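Long-range contact in aldolase (Escherichia coli, PDB 6VOP), which is a putative class II aldolase, a member of the class II aldolase and adducin N-terminal domain family: residues Lys94-Leu99 with Gly166-Gly171. The protein carries 2 engineered substitutions. Residues are numbered along the deposited sequence; the frame is centred on the assembly and turned at random.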
loop_
_atom_site.group_PDB
_atom_site.type_symbol
_atom_site.label_atom_id
_atom_site.label_comp_id
_atom_site.label_asym_id
_atom_site.label_seq_id
_atom_site.Cartn_x
_atom_site.Cartn_y
_atom_site.Cartn_z
ATOM N N LYS A 94 3.606 17.910 -23.258
ATOM C CA LYS A 94 4.229 16.833 -24.013
ATOM C C LYS A 94 3.819 15.447 -23.538
ATOM O O LYS A 94 4.261 14.454 -24.127
ATOM C CB LYS A 94 5.758 16.956 -23.955
ATOM C CG LYS A 94 6.289 18.313 -24.374
ATOM C CD LYS A 94 5.997 18.600 -25.834
ATOM C CE LYS A 94 6.662 19.897 -26.272
ATOM N NZ LYS A 94 6.437 20.178 -27.716
ATOM N N ALA A 95 2.999 15.347 -22.494
ATOM C CA ALA A 95 2.545 14.061 -21.987
ATOM C C ALA A 95 1.354 14.289 -21.071
ATOM O O ALA A 95 1.287 15.294 -20.359
ATOM C CB ALA A 95 3.657 13.317 -21.241
ATOM N N VAL A 96 0.417 13.345 -21.098
ATOM C CA VAL A 96 -0.804 13.421 -20.306
ATOM C C VAL A 96 -0.953 12.127 -19.521
ATOM O O VAL A 96 -0.901 11.035 -20.100
ATOM C CB VAL A 96 -2.044 13.665 -21.186
ATOM C CG1 VAL A 96 -3.295 13.751 -20.324
ATOM C CG2 VAL A 96 -1.872 14.929 -22.017
ATOM N N VAL A 97 -1.136 12.249 -18.208
ATOM C CA VAL A 97 -1.360 11.113 -17.322
ATOM C C VAL A 97 -2.759 11.248 -16.737
ATOM O O VAL A 97 -3.075 12.256 -16.091
ATOM C CB VAL A 97 -0.301 11.036 -16.209
ATOM C CG1 VAL A 97 -0.687 9.987 -15.178
ATOM C CG2 VAL A 97 1.065 10.732 -16.798
ATOM N N HIS A 98 -3.598 10.239 -16.967
ATOM C CA HIS A 98 -4.977 10.236 -16.487
ATOM C C HIS A 98 -5.221 8.938 -15.731
ATOM O O HIS A 98 -5.237 7.858 -16.332
ATOM C CB HIS A 98 -5.966 10.391 -17.643
ATOM C CG HIS A 98 -7.389 10.130 -17.257
ATOM N ND1 HIS A 98 -7.936 10.591 -16.079
ATOM C CD2 HIS A 98 -8.377 9.457 -17.893
ATOM C CE1 HIS A 98 -9.200 10.213 -16.005
ATOM N NE2 HIS A 98 -9.493 9.523 -17.094
ATOM N N LEU A 99 -5.408 9.045 -14.418
ATOM C CA LEU A 99 -5.691 7.905 -13.563
ATOM C C LEU A 99 -6.869 8.235 -12.658
ATOM O O LEU A 99 -7.204 9.401 -12.447
ATOM C CB LEU A 99 -4.474 7.518 -12.712
ATOM C CG LEU A 99 -3.181 7.171 -13.453
ATOM C CD1 LEU A 99 -2.074 6.858 -12.464
ATOM C CD2 LEU A 99 -3.409 6.000 -14.390
ATOM N N GLY A 166 -11.773 11.914 -11.525
ATOM C CA GLY A 166 -10.400 11.838 -11.090
ATOM C C GLY A 166 -9.540 12.951 -11.653
ATOM O O GLY A 166 -10.038 13.918 -12.240
ATOM N N PRO A 167 -8.226 12.839 -11.478
ATOM C CA PRO A 167 -7.308 13.864 -11.977
ATOM C C PRO A 167 -6.826 13.589 -13.396
ATOM O O PRO A 167 -6.828 12.457 -13.883
ATOM C CB PRO A 167 -6.137 13.772 -10.990
ATOM C CG PRO A 167 -6.084 12.318 -10.668
ATOM C CD PRO A 167 -7.531 11.853 -10.632
ATOM N N VAL A 168 -6.406 14.669 -14.052
ATOM C CA VAL A 168 -5.788 14.626 -15.375
ATOM C C VAL A 168 -4.627 15.613 -15.337
ATOM O O VAL A 168 -4.844 16.822 -15.202
ATOM C CB VAL A 168 -6.768 14.984 -16.502
ATOM C CG1 VAL A 168 -6.020 15.182 -17.811
ATOM C CG2 VAL A 168 -7.830 13.905 -16.653
ATOM N N VAL A 169 -3.401 15.106 -15.448
ATOM C CA VAL A 169 -2.200 15.906 -15.246
ATOM C C VAL A 169 -1.356 15.882 -16.514
ATOM O O VAL A 169 -1.235 14.846 -17.174
ATOM C CB VAL A 169 -1.387 15.404 -14.034
ATOM C CG1 VAL A 169 -0.256 16.360 -13.724
ATOM C CG2 VAL A 169 -2.290 15.248 -12.818
ATOM N N CYS A 170 -0.773 17.030 -16.846
ATOM C CA CYS A 170 0.085 17.196 -18.010
ATOM C C CYS A 170 1.532 17.382 -17.566
ATOM O O CYS A 170 1.839 17.484 -16.376
ATOM C CB CYS A 170 -0.374 18.387 -18.855
ATOM S SG CYS A 170 -2.043 18.259 -19.522
ATOM N N GLY A 171 2.425 17.440 -18.547
ATOM C CA GLY A 171 3.830 17.662 -18.271
ATOM C C GLY A 171 4.606 17.816 -19.557
ATOM O O GLY A 171 4.149 17.414 -20.634
#
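The Pro-167 carbonyl oxygen lies at the edge of the His-98 ring: ND1 donates to Pro-167 O at 3.1 Å, and the oxygen lies in the ring plane. The bond is straight at the hydrogen, though ND1 stands 29° off the carbonyl plane. Val-168 brings its CG2 methyl to the same ring obliquely, 3.4 Å from ND1. Outside the pair, Phe-82 meets the ring edge-to-face, and the rings of His-100 and His-165 meet it with their planes inclined to its own. With CG anti to the backbone N (chi1 169°), the ring reaches over to the neighbouring strand, and chi2 of 42° turns its ND1 edge to the carbonyl.

The backbones that carry these groups run antiparallel in the middle of the mixed sheet. Val-97 and Val-169 form a hydrogen-bonded pair, Val-97 N to Val-169 O at 2.8 Å and Val-169 N to Val-97 O at 2.9 Å, both nearly straight. At the far end Gly-171 O takes Lys-94 N at 2.7 Å and, weakly, Ala-95 N. Val-96, His-98, Val-168 and Cys-170 share one face, where Val-96 CG1 rests on Val-168 CG1 at 4.0 Å and helix 80-89 packs over Val-96 and Cys-170. On the other face helix 174-194 covers Val-169, while Pro-167 also touches that helix.

Because ND1 is engaged by Pro-167 O, the bond should hold the ring in this rotation, leaving NE2 as the nitrogen that could face a metal. That is consistent with a metal site shared with His-100 and His-165, as in relatives of this family, although no metal is modelled there.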